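Local coordinates for alanine racemase (Oenococcus oeni PSU-1, PDB 3HUR), which belongs to the alanine racemase family, whose members join an N-terminal TIM-barrel domain to a mainly beta C-terminal domain, at residues L73-Q77 / A78-L82; I105-S109 / L110-Q114; F288-D292 / G293-R297; V351-S355 / H356-D360. All coordinates share one frame; numbering follows the deposited sequence.

Contact 1: L73-Q77 / A78-L82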
loop_
_atom_site.group_PDB
_atom_site.type_symbol
_atom_site.label_atom_id
_atom_site.label_comp_id
_atom_site.label_asym_id
_atom_site.label_seq_id
_atom_site.Cartn_x
_atom_site.Cartn_y
_atom_site.Cartn_z
ATOM N N LEU A 73 20.130 29.688 0.189
ATOM C CA LEU A 73 21.575 29.542 -0.023
ATOM C C LEU A 73 21.920 28.763 -1.297
ATOM O O LEU A 73 22.753 29.207 -2.058
ATOM C CB LEU A 73 22.241 28.932 1.225
ATOM C CG LEU A 73 22.067 29.804 2.500
ATOM C CD1 LEU A 73 22.923 29.370 3.679
ATOM C CD2 LEU A 73 22.336 31.248 2.240
ATOM N N GLU A 74 21.219 27.665 -1.565
ATOM C CA GLU A 74 21.413 26.916 -2.788
ATOM C C GLU A 74 21.049 27.686 -4.018
ATOM O O GLU A 74 21.688 27.575 -5.039
ATOM C CB GLU A 74 20.522 25.659 -2.809
ATOM C CG GLU A 74 20.945 24.436 -1.978
ATOM C CD GLU A 74 19.869 23.305 -2.051
ATOM O OE1 GLU A 74 19.800 22.507 -3.052
ATOM O OE2 GLU A 74 19.068 23.264 -1.112
ATOM N N LEU A 75 19.924 28.359 -3.985
ATOM C CA LEU A 75 19.540 29.213 -5.086
ATOM C C LEU A 75 20.671 30.249 -5.340
ATOM O O LEU A 75 21.032 30.525 -6.487
ATOM C CB LEU A 75 18.192 29.881 -4.772
ATOM C CG LEU A 75 16.884 29.049 -4.890
ATOM C CD1 LEU A 75 15.684 29.760 -4.227
ATOM C CD2 LEU A 75 16.556 28.816 -6.373
ATOM N N ARG A 76 21.262 30.783 -4.273
ATOM C CA ARG A 76 22.318 31.803 -4.429
ATOM C C ARG A 76 23.528 31.208 -5.113
ATOM O O ARG A 76 24.033 31.771 -6.068
ATOM C CB ARG A 76 22.727 32.427 -3.084
ATOM C CG ARG A 76 21.707 33.363 -2.518
ATOM C CD ARG A 76 21.588 34.618 -3.383
ATOM N NE ARG A 76 20.598 35.562 -2.842
ATOM C CZ ARG A 76 19.718 36.200 -3.584
ATOM N NH1 ARG A 76 19.680 36.005 -4.882
ATOM N NH2 ARG A 76 18.838 37.007 -3.041
ATOM N N GLN A 77 23.959 30.045 -4.618
ATOM C CA GLN A 77 24.965 29.246 -5.279
ATOM C C GLN A 77 24.686 29.008 -6.749
ATOM O O GLN A 77 25.631 28.887 -7.521
ATOM C CB GLN A 77 25.072 27.869 -4.648
ATOM C CG GLN A 77 25.913 27.778 -3.401
ATOM C CD GLN A 77 26.403 26.341 -3.163
ATOM O OE1 GLN A 77 25.777 25.358 -3.626
ATOM N NE2 GLN A 77 27.517 26.215 -2.445
ATOM N N ALA A 78 23.419 28.876 -7.142
ATOM C CA ALA A 78 23.091 28.603 -8.558
ATOM C C ALA A 78 23.010 29.858 -9.397
ATOM O O ALA A 78 22.546 29.800 -10.541
ATOM C CB ALA A 78 21.830 27.823 -8.663
ATOM N N ASP A 79 23.439 30.988 -8.811
ATOM C CA ASP A 79 23.555 32.316 -9.470
ATOM C C ASP A 79 22.228 32.997 -9.700
ATOM O O ASP A 79 22.087 33.837 -10.585
ATOM C CB ASP A 79 24.353 32.257 -10.786
ATOM C CG ASP A 79 25.820 31.875 -10.572
ATOM O OD1 ASP A 79 26.445 32.288 -9.548
ATOM O OD2 ASP A 79 26.357 31.152 -11.445
ATOM N N LEU A 80 21.241 32.665 -8.887
ATOM C CA LEU A 80 20.027 33.466 -8.861
ATOM C C LEU A 80 20.293 34.753 -8.101
ATOM O O LEU A 80 20.879 34.717 -7.000
ATOM C CB LEU A 80 18.893 32.658 -8.243
ATOM C CG LEU A 80 18.468 31.712 -9.357
ATOM C CD1 LEU A 80 18.614 30.257 -8.944
ATOM C CD2 LEU A 80 17.099 32.106 -9.889
ATOM N N THR A 81 19.889 35.878 -8.693
ATOM C CA THR A 81 20.211 37.189 -8.134
ATOM C C THR A 81 18.998 37.945 -7.646
ATOM O O THR A 81 19.150 38.928 -6.914
ATOM C CB THR A 81 20.944 38.076 -9.158
ATOM O OG1 THR A 81 20.203 38.106 -10.383
ATOM C CG2 THR A 81 22.348 37.529 -9.424
ATOM N N LEU A 82 17.805 37.508 -8.041
ATOM C CA LEU A 82 16.584 38.116 -7.548
ATOM C C LEU A 82 16.564 38.062 -6.056
ATOM O O LEU A 82 17.242 37.235 -5.433
ATOM C CB LEU A 82 15.357 37.403 -8.051
ATOM C CG LEU A 82 15.147 37.450 -9.555
ATOM C CD1 LEU A 82 13.970 36.598 -9.919
ATOM C CD2 LEU A 82 14.951 38.856 -10.022
#
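R76 curls past the end of its helix and places its guanidinium beside two carbonyl groups of the chain that follows. NH1 of R76 donates to L80 O at 2.8 Å and also to L82 O at 2.8 Å. R76 NH2 reaches L82 O at 2.9 Å, giving that oxygen two donors from one end-on grip. Both acceptors lie near the guanidinium plane. Their own planes are met differently: NH1 stands well above the carbonyl plane of L80, whereas both nitrogens come to L82 O from one face of its plane, tilted by 23°. A bend at chi2 (-68°) returns a side chain that sets out away from residues 78-82. R76 NE donates to H101 O and NH2 also to D102 O.

The helix closes with a Schellman motif, in which D79 takes positive phi as the C-prime residue. L80 N bonds to L75 O at 3.2 Å and D79 N to R76 O at 2.9 Å; A78 N is shared between weak bonds to E74 O and L75 O. T81 N and L82 N both donate to Q56 OE1. L75 CD2 meets L80 CD1 at 3.6 Å, the apolar touch that commonly accompanies this ending.

E74 forms a salt bridge with K371 of the second subunit. L75 and L80 pack on A52 of helix 48-57; L75 also meets V66 and L80 meets L64 of strand 63-66, before the chain enters strand 84-86.

Contact 2: I105-S109 / L110-Q114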
loop_
_atom_site.group_PDB
_atom_site.type_symbol
_atom_site.label_atom_id
_atom_site.label_comp_id
_atom_site.label_asym_id
_atom_site.label_seq_id
_atom_site.Cartn_x
_atom_site.Cartn_y
_atom_site.Cartn_z
ATOM N N ILE A 105 13.403 38.385 5.331
ATOM C CA ILE A 105 12.836 37.552 6.393
ATOM C C ILE A 105 11.534 38.164 6.937
ATOM O O ILE A 105 11.250 39.339 6.715
ATOM C CB ILE A 105 13.840 37.276 7.526
ATOM C CG1 ILE A 105 14.145 38.527 8.356
ATOM C CG2 ILE A 105 15.160 36.676 6.960
ATOM C CD1 ILE A 105 15.053 38.224 9.526
ATOM N N THR A 106 10.728 37.323 7.587
ATOM C CA THR A 106 9.459 37.713 8.157
ATOM C C THR A 106 9.678 38.236 9.583
ATOM O O THR A 106 10.513 37.722 10.318
ATOM C CB THR A 106 8.437 36.549 8.168
ATOM O OG1 THR A 106 7.704 36.517 6.939
ATOM C CG2 THR A 106 7.447 36.717 9.263
ATOM N N ILE A 107 8.951 39.294 9.938
ATOM C CA ILE A 107 8.949 39.769 11.289
ATOM C C ILE A 107 7.831 39.016 11.983
ATOM O O ILE A 107 6.668 39.116 11.583
ATOM C CB ILE A 107 8.666 41.266 11.409
ATOM C CG1 ILE A 107 9.669 42.076 10.596
ATOM C CG2 ILE A 107 8.755 41.643 12.874
ATOM C CD1 ILE A 107 9.521 43.584 10.731
ATOM N N PRO A 108 8.174 38.264 13.024
ATOM C CA PRO A 108 7.202 37.368 13.595
ATOM C C PRO A 108 6.384 37.947 14.730
ATOM O O PRO A 108 5.296 37.428 15.009
ATOM C CB PRO A 108 8.085 36.236 14.130
ATOM C CG PRO A 108 9.276 36.931 14.583
ATOM C CD PRO A 108 9.521 37.977 13.531
ATOM N N SER A 109 6.928 38.970 15.403
ATOM C CA SER A 109 6.350 39.519 16.645
ATOM C C SER A 109 6.985 40.868 16.999
ATOM O O SER A 109 8.146 41.091 16.668
ATOM C CB SER A 109 6.568 38.539 17.818
ATOM O OG SER A 109 7.806 38.793 18.464
ATOM N N LEU A 110 6.244 41.730 17.709
ATOM C CA LEU A 110 6.809 42.986 18.229
ATOM C C LEU A 110 8.023 42.756 19.120
ATOM O O LEU A 110 9.033 43.460 19.004
ATOM C CB LEU A 110 5.766 43.835 18.977
ATOM C CG LEU A 110 6.225 45.273 19.326
ATOM C CD1 LEU A 110 6.460 46.083 18.074
ATOM C CD2 LEU A 110 5.227 45.983 20.239
ATOM N N ALA A 111 7.953 41.769 19.996
ATOM C CA ALA A 111 9.117 41.459 20.850
ATOM C C ALA A 111 10.425 41.284 20.026
ATOM O O ALA A 111 11.484 41.864 20.347
ATOM C CB ALA A 111 8.831 40.225 21.702
ATOM N N TRP A 112 10.314 40.517 18.943
ATOM C CA TRP A 112 11.444 40.217 18.052
ATOM C C TRP A 112 12.104 41.487 17.520
ATOM O O TRP A 112 13.319 41.576 17.451
ATOM C CB TRP A 112 10.961 39.319 16.886
ATOM C CG TRP A 112 12.039 38.910 15.896
ATOM C CD1 TRP A 112 12.715 37.729 15.868
ATOM C CD2 TRP A 112 12.554 39.691 14.806
ATOM N NE1 TRP A 112 13.611 37.725 14.837
ATOM C CE2 TRP A 112 13.542 38.920 14.177
ATOM C CE3 TRP A 112 12.297 40.976 14.325
ATOM C CZ2 TRP A 112 14.253 39.376 13.086
ATOM C CZ3 TRP A 112 13.006 41.426 13.241
ATOM C CH2 TRP A 112 13.968 40.628 12.630
ATOM N N LEU A 113 11.282 42.458 17.122
ATOM C CA LEU A 113 11.763 43.766 16.596
ATOM C C LEU A 113 12.405 44.615 17.662
ATOM O O LEU A 113 13.405 45.261 17.414
ATOM C CB LEU A 113 10.615 44.586 16.000
ATOM C CG LEU A 113 10.475 44.645 14.487
ATOM C CD1 LEU A 113 9.341 45.622 14.111
ATOM C CD2 LEU A 113 11.791 45.045 13.851
ATOM N N GLN A 114 11.803 44.632 18.839
ATOM C CA GLN A 114 12.317 45.441 19.944
ATOM C C GLN A 114 13.669 44.938 20.379
ATOM O O GLN A 114 14.533 45.740 20.698
ATOM C CB GLN A 114 11.359 45.440 21.148
ATOM C CG GLN A 114 10.028 46.104 20.864
ATOM C CD GLN A 114 8.957 45.755 21.885
ATOM O OE1 GLN A 114 9.122 44.845 22.700
ATOM N NE2 GLN A 114 7.841 46.470 21.828
#
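W112 turns its indole back over P108 and toward the strand side chains. Its CB lies 3.3 Å from S109 O, close to where the helix begins. With chi1 at -179°, opposite the backbone N, CG is carried to 3.6 Å from P108 CD. That proline carbon sits over one face of the indole, 3.8 Å from the centroid of the five-membered ring and 20° off its normal, a CH-pi contact in which the two side chains cross at about a right angle. Further round, NE1 donates to W90 O.

S109 is the N-cap of helix 110-114, and its OG accepts from W112 N at 3.1 Å with an N-H...O angle of 163°, so the residue that supplies the ring also supplies the capped amide. S109 O adds a weak bond from L113 N. Strand 103-107 and this helix open a beta-alpha-beta unit of the TIM-barrel domain, completed by strand 123-128.

The six-membered ring of W112 meets the strand side chains obliquely. CE3 of W112 is 3.9 Å from I107 CG2, a methyl that also touches L113 CG at 3.8 Å. At the far end, W112 CZ2 approaches I105 CD1 at 3.8 Å, with CH2 a little farther from the same methyl. The rings of W90 and Y92 also meet the indole, and I107 continues onto V125 and L127 of strand 123-128.

Contact 3: F288-D292 / G293-R297. With SO4 (sulfate ion), chain C.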
loop_
_atom_site.group_PDB
_atom_site.type_symbol
_atom_site.label_atom_id
_atom_site.label_comp_id
_atom_site.label_asym_id
_atom_site.label_seq_id
_atom_site.Cartn_x
_atom_site.Cartn_y
_atom_site.Cartn_z
ATOM N N PHE A 288 6.692 0.542 -18.280
ATOM C CA PHE A 288 6.108 0.733 -16.981
ATOM C C PHE A 288 4.953 -0.201 -16.720
ATOM O O PHE A 288 4.296 -0.692 -17.619
ATOM C CB PHE A 288 5.653 2.178 -16.817
ATOM C CG PHE A 288 4.727 2.647 -17.885
ATOM C CD1 PHE A 288 3.384 2.455 -17.768
ATOM C CD2 PHE A 288 5.215 3.280 -19.010
ATOM C CE1 PHE A 288 2.529 2.886 -18.745
ATOM C CE2 PHE A 288 4.354 3.746 -19.994
ATOM C CZ PHE A 288 3.009 3.535 -19.855
ATOM N N GLY A 289 4.679 -0.392 -15.439
ATOM C CA GLY A 289 3.508 -1.139 -15.010
ATOM C C GLY A 289 3.231 -0.926 -13.555
ATOM O O GLY A 289 3.609 0.088 -12.989
ATOM N N TYR A 290 2.632 -1.916 -12.910
ATOM C CA TYR A 290 2.128 -1.713 -11.557
ATOM C C TYR A 290 3.185 -1.535 -10.506
ATOM O O TYR A 290 2.823 -1.275 -9.381
ATOM C CB TYR A 290 1.176 -2.843 -11.149
ATOM C CG TYR A 290 -0.104 -2.828 -11.950
ATOM C CD1 TYR A 290 -1.048 -1.824 -11.769
ATOM C CD2 TYR A 290 -0.383 -3.828 -12.877
ATOM C CE1 TYR A 290 -2.223 -1.807 -12.520
ATOM C CE2 TYR A 290 -1.553 -3.820 -13.622
ATOM C CZ TYR A 290 -2.468 -2.819 -13.448
ATOM O OH TYR A 290 -3.641 -2.846 -14.201
ATOM N N ASN A 291 4.464 -1.739 -10.840
ATOM C CA ASN A 291 5.574 -1.395 -9.939
ATOM C C ASN A 291 5.594 0.080 -9.688
ATOM O O ASN A 291 6.230 0.510 -8.734
ATOM C CB ASN A 291 6.934 -1.655 -10.578
ATOM C CG ASN A 291 7.573 -2.905 -10.108
ATOM O OD1 ASN A 291 7.133 -3.492 -9.118
ATOM N ND2 ASN A 291 8.642 -3.339 -10.814
ATOM N N ASP A 292 4.995 0.843 -10.607
ATOM C CA ASP A 292 5.093 2.284 -10.589
ATOM C C ASP A 292 3.877 2.863 -9.912
ATOM O O ASP A 292 2.787 2.934 -10.496
ATOM C CB ASP A 292 5.231 2.830 -12.011
ATOM C CG ASP A 292 6.519 2.344 -12.701
ATOM O OD1 ASP A 292 7.600 2.682 -12.212
ATOM O OD2 ASP A 292 6.450 1.640 -13.735
ATOM N N GLY A 293 4.077 3.275 -8.673
ATOM C CA GLY A 293 3.019 3.790 -7.866
ATOM C C GLY A 293 2.368 4.988 -8.475
ATOM O O GLY A 293 1.198 5.162 -8.305
ATOM N N TRP A 294 3.101 5.811 -9.197
ATOM C CA TRP A 294 2.466 6.881 -9.917
ATOM C C TRP A 294 1.429 6.410 -10.931
ATOM O O TRP A 294 0.621 7.207 -11.416
ATOM C CB TRP A 294 3.517 7.747 -10.650
ATOM C CG TRP A 294 4.421 7.027 -11.652
ATOM C CD1 TRP A 294 5.706 6.571 -11.421
ATOM C CD2 TRP A 294 4.124 6.693 -13.016
ATOM N NE1 TRP A 294 6.204 6.008 -12.544
ATOM C CE2 TRP A 294 5.264 6.071 -13.545
ATOM C CE3 TRP A 294 3.028 6.884 -13.836
ATOM C CZ2 TRP A 294 5.325 5.598 -14.854
ATOM C CZ3 TRP A 294 3.075 6.420 -15.166
ATOM C CH2 TRP A 294 4.218 5.773 -15.653
ATOM N N LEU A 295 1.457 5.141 -11.316
ATOM C CA LEU A 295 0.590 4.711 -12.429
ATOM C C LEU A 295 -0.862 4.809 -12.005
ATOM O O LEU A 295 -1.750 5.021 -12.847
ATOM C CB LEU A 295 0.901 3.284 -12.926
ATOM C CG LEU A 295 0.153 2.852 -14.188
ATOM C CD1 LEU A 295 0.621 3.629 -15.396
ATOM C CD2 LEU A 295 0.323 1.390 -14.433
ATOM N N ARG A 296 -1.095 4.702 -10.696
ATOM C CA ARG A 296 -2.463 4.674 -10.229
ATOM C C ARG A 296 -3.149 6.034 -10.287
ATOM O O ARG A 296 -4.329 6.093 -9.997
ATOM C CB ARG A 296 -2.610 3.954 -8.870
ATOM C CG ARG A 296 -2.361 4.761 -7.614
ATOM C CD ARG A 296 -1.933 3.824 -6.437
ATOM N NE ARG A 296 -0.902 4.446 -5.564
ATOM C CZ ARG A 296 0.105 3.788 -4.955
ATOM N NH1 ARG A 296 0.273 2.467 -5.104
ATOM N NH2 ARG A 296 0.994 4.460 -4.224
ATOM N N ARG A 297 -2.472 7.104 -10.723
ATOM C CA ARG A 297 -3.177 8.337 -11.022
ATOM C C ARG A 297 -3.438 8.537 -12.507
ATOM O O ARG A 297 -4.003 9.581 -12.901
ATOM C CB ARG A 297 -2.454 9.561 -10.452
ATOM C CG ARG A 297 -1.266 10.071 -11.218
ATOM C CD ARG A 297 -1.021 11.556 -10.955
ATOM N NE ARG A 297 -0.610 11.881 -9.577
ATOM C CZ ARG A 297 -0.706 13.107 -9.039
ATOM N NH1 ARG A 297 -1.166 14.113 -9.762
ATOM N NH2 ARG A 297 -0.315 13.339 -7.779
HETATM S S SO4 C . 6.474 5.764 -7.179
HETATM O O1 SO4 C . 6.374 4.440 -7.822
HETATM O O2 SO4 C . 6.707 5.370 -5.780
HETATM O O3 SO4 C . 7.530 6.621 -7.862
HETATM O O4 SO4 C . 5.201 6.486 -7.330
#
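D292 and W294 run alongside one another, with the methylene of the aspartate over one face of the indole. D292 CB is 3.7 Å from the centroid of the five-membered ring of W294, a CH-pi contact 25° off the ring normal. The indole reaches this position through a chi1 of 58°, which tucks CG in between the two main-chain neighbours of CA and folds the ring back along the preceding residues. The carboxylate is only slightly inclined to the ring plane. Its OD2 uses the anti lone pair to accept from G289 N at 3.2 Å, across the type I turn of G289-D292.

The other end of the indole meets F288: W294 CH2 lies over a face of the phenyl ring, 3.9 Å from F288 CG, while the two ring planes make an oblique angle of 53°. L295 joins the same cluster. Its CG stands opposite the backbone N, and the branched end is directed to F288 CD1, which L295 CD1 approaches at 3.8 Å, and to the G289 peptide. L337 of strand 334-339 packs against F288, W294 and L295 together.

In the backbone, L295 N donates to D292 O at 2.7 Å, an i to i+3 bond that opens the 3-10 segment 293-297. G293 N points instead to the sulfate, with O1 at 2.7 Å; R369 NH2 also binds this ion. An anion held by a main-chain amide at the start of a helical turn and by an arginine is consistent with a locally electropositive spot, although the sulfate itself probably comes from the crystallisation liquor.

Contact 4: V351-S355 / H356-D360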
loop_
_atom_site.group_PDB
_atom_site.type_symbol
_atom_site.label_atom_id
_atom_site.label_comp_id
_atom_site.label_asym_id
_atom_site.label_seq_id
_atom_site.Cartn_x
_atom_site.Cartn_y
_atom_site.Cartn_z
ATOM N N VAL A 351 0.233 20.208 8.345
ATOM C CA VAL A 351 0.622 21.142 9.416
ATOM C C VAL A 351 0.303 20.615 10.839
ATOM O O VAL A 351 -0.635 19.892 11.048
ATOM C CB VAL A 351 0.004 22.558 9.228
ATOM C CG1 VAL A 351 -0.111 22.932 7.722
ATOM C CG2 VAL A 351 -1.323 22.600 9.855
ATOM N N ALA A 352 1.102 20.983 11.815
ATOM C CA ALA A 352 0.847 20.555 13.171
ATOM C C ALA A 352 1.163 21.722 14.056
ATOM O O ALA A 352 2.111 22.439 13.810
ATOM C CB ALA A 352 1.699 19.392 13.535
ATOM N N ASN A 353 0.346 21.964 15.058
ATOM C CA ASN A 353 0.588 23.096 15.948
ATOM C C ASN A 353 0.866 22.599 17.339
ATOM O O ASN A 353 0.137 21.766 17.862
ATOM C CB ASN A 353 -0.584 24.104 15.926
ATOM C CG ASN A 353 -0.563 24.983 14.675
ATOM O OD1 ASN A 353 0.008 26.080 14.690
ATOM N ND2 ASN A 353 -1.163 24.490 13.572
ATOM N N TYR A 354 1.932 23.107 17.917
ATOM C CA TYR A 354 2.306 22.778 19.276
ATOM C C TYR A 354 2.609 24.063 20.054
ATOM O O TYR A 354 2.669 25.154 19.496
ATOM C CB TYR A 354 3.539 21.845 19.299
ATOM C CG TYR A 354 3.312 20.565 18.571
ATOM C CD1 TYR A 354 2.595 19.558 19.167
ATOM C CD2 TYR A 354 3.783 20.366 17.264
ATOM C CE1 TYR A 354 2.357 18.362 18.497
ATOM C CE2 TYR A 354 3.566 19.158 16.601
ATOM C CZ TYR A 354 2.835 18.184 17.215
ATOM O OH TYR A 354 2.546 17.001 16.632
ATOM N N SER A 355 2.820 23.905 21.348
ATOM C CA SER A 355 2.975 25.020 22.237
ATOM C C SER A 355 3.948 26.068 21.681
ATOM O O SER A 355 3.591 27.219 21.521
ATOM C CB SER A 355 3.445 24.502 23.589
ATOM O OG SER A 355 3.549 25.581 24.492
ATOM N N HIS A 356 5.159 25.651 21.339
ATOM C CA HIS A 356 6.219 26.577 20.898
ATOM C C HIS A 356 6.668 26.422 19.418
ATOM O O HIS A 356 7.631 27.078 18.983
ATOM C CB HIS A 356 7.438 26.431 21.836
ATOM C CG HIS A 356 7.194 26.914 23.242
ATOM N ND1 HIS A 356 7.239 26.073 24.340
ATOM C CD2 HIS A 356 6.902 28.152 23.729
ATOM C CE1 HIS A 356 6.992 26.773 25.439
ATOM N NE2 HIS A 356 6.790 28.037 25.097
ATOM N N THR A 357 5.965 25.603 18.636
ATOM C CA THR A 357 6.446 25.250 17.318
ATOM C C THR A 357 5.284 24.980 16.354
ATOM O O THR A 357 4.235 24.571 16.774
ATOM C CB THR A 357 7.453 24.071 17.448
ATOM O OG1 THR A 357 6.934 22.868 16.890
ATOM C CG2 THR A 357 7.762 23.822 18.898
ATOM N N ILE A 358 5.476 25.283 15.078
ATOM C CA ILE A 358 4.495 25.031 14.034
ATOM C C ILE A 358 5.224 24.197 13.014
ATOM O O ILE A 358 6.271 24.612 12.543
ATOM C CB ILE A 358 4.102 26.302 13.279
ATOM C CG1 ILE A 358 3.545 27.358 14.222
ATOM C CG2 ILE A 358 3.126 25.998 12.136
ATOM C CD1 ILE A 358 3.672 28.789 13.661
ATOM N N VAL A 359 4.695 23.028 12.674
ATOM C CA VAL A 359 5.301 22.182 11.674
ATOM C C VAL A 359 4.466 22.341 10.418
ATOM O O VAL A 359 3.264 22.117 10.479
ATOM C CB VAL A 359 5.299 20.739 12.123
ATOM C CG1 VAL A 359 6.014 19.854 11.101
ATOM C CG2 VAL A 359 5.959 20.603 13.488
ATOM N N ASP A 360 5.089 22.787 9.319
ATOM C CA ASP A 360 4.428 22.941 8.020
ATOM C C ASP A 360 5.193 22.190 6.902
ATOM O O ASP A 360 6.037 22.765 6.250
ATOM C CB ASP A 360 4.300 24.431 7.640
ATOM C CG ASP A 360 3.325 24.670 6.470
ATOM O OD1 ASP A 360 3.145 23.777 5.632
ATOM O OD2 ASP A 360 2.710 25.765 6.364
#
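Main-chain bonds join A352 to V359 as an antiparallel hydrogen-bonded pair: A352 N gives to V359 O at 2.8 Å, and V359 N to A352 O at 2.9 Å. Nearer the turn, Y354 N donates to T357 O at 3.0 Å, while the return bond from T357 N to Y354 O is weak. V351 with D360 and N353 with I358 are non-hydrogen-bonded pairs.

Apolar touches join A352 and V359, whose CB atoms are 4.1 Å apart. A chi1 of -59° swings the Y354 ring to the side of its own N, toward T357 and V359; V359 CG2 comes to the ring edge, near its plane, 4.2 Å from CE2. Y271 of the fourth subunit meets this ring edge-to-face.

Among polar groups, N353 OD1 lies against an aliphatic branch, 3.8 Å from I358 CG1, and takes a weak bond from R135. R135 also donates to Y354 O and S355 O. Y354 OH is hydrogen-bonded to Q320 NE2 of the second subunit, and T357 OG1 to A258 O of that subunit.

The arrangement is a tight beta hairpin with S355 and H356 at its tip; T357, I358 and V359 extend the sheet as a parallel ladder into the second subunit.

How the contacts relate
The four contacts are separate, none touching another. Contacts 1 and 2 belong to the TIM-barrel domain, at the end and the start of helices, with centres about 26 Å apart. Contacts 3 and 4 belong to the C-terminal domain, about 34 Å between centres. Across the domains, contact 4 is closest to contact 2, with centres about 18 Å and nearest atoms about 9 Å apart, whereas the centres of contacts 2 and 3 lie about 47 Å apart on opposite sides of the chain's centre. Contacts 1, 3 and 4 all meet the second subunit; contact 2 meets no other chain. A sulfate lies at contact 3 and one about 5 Å from the E74 side chain in contact 1, probably from the crystallisation liquor.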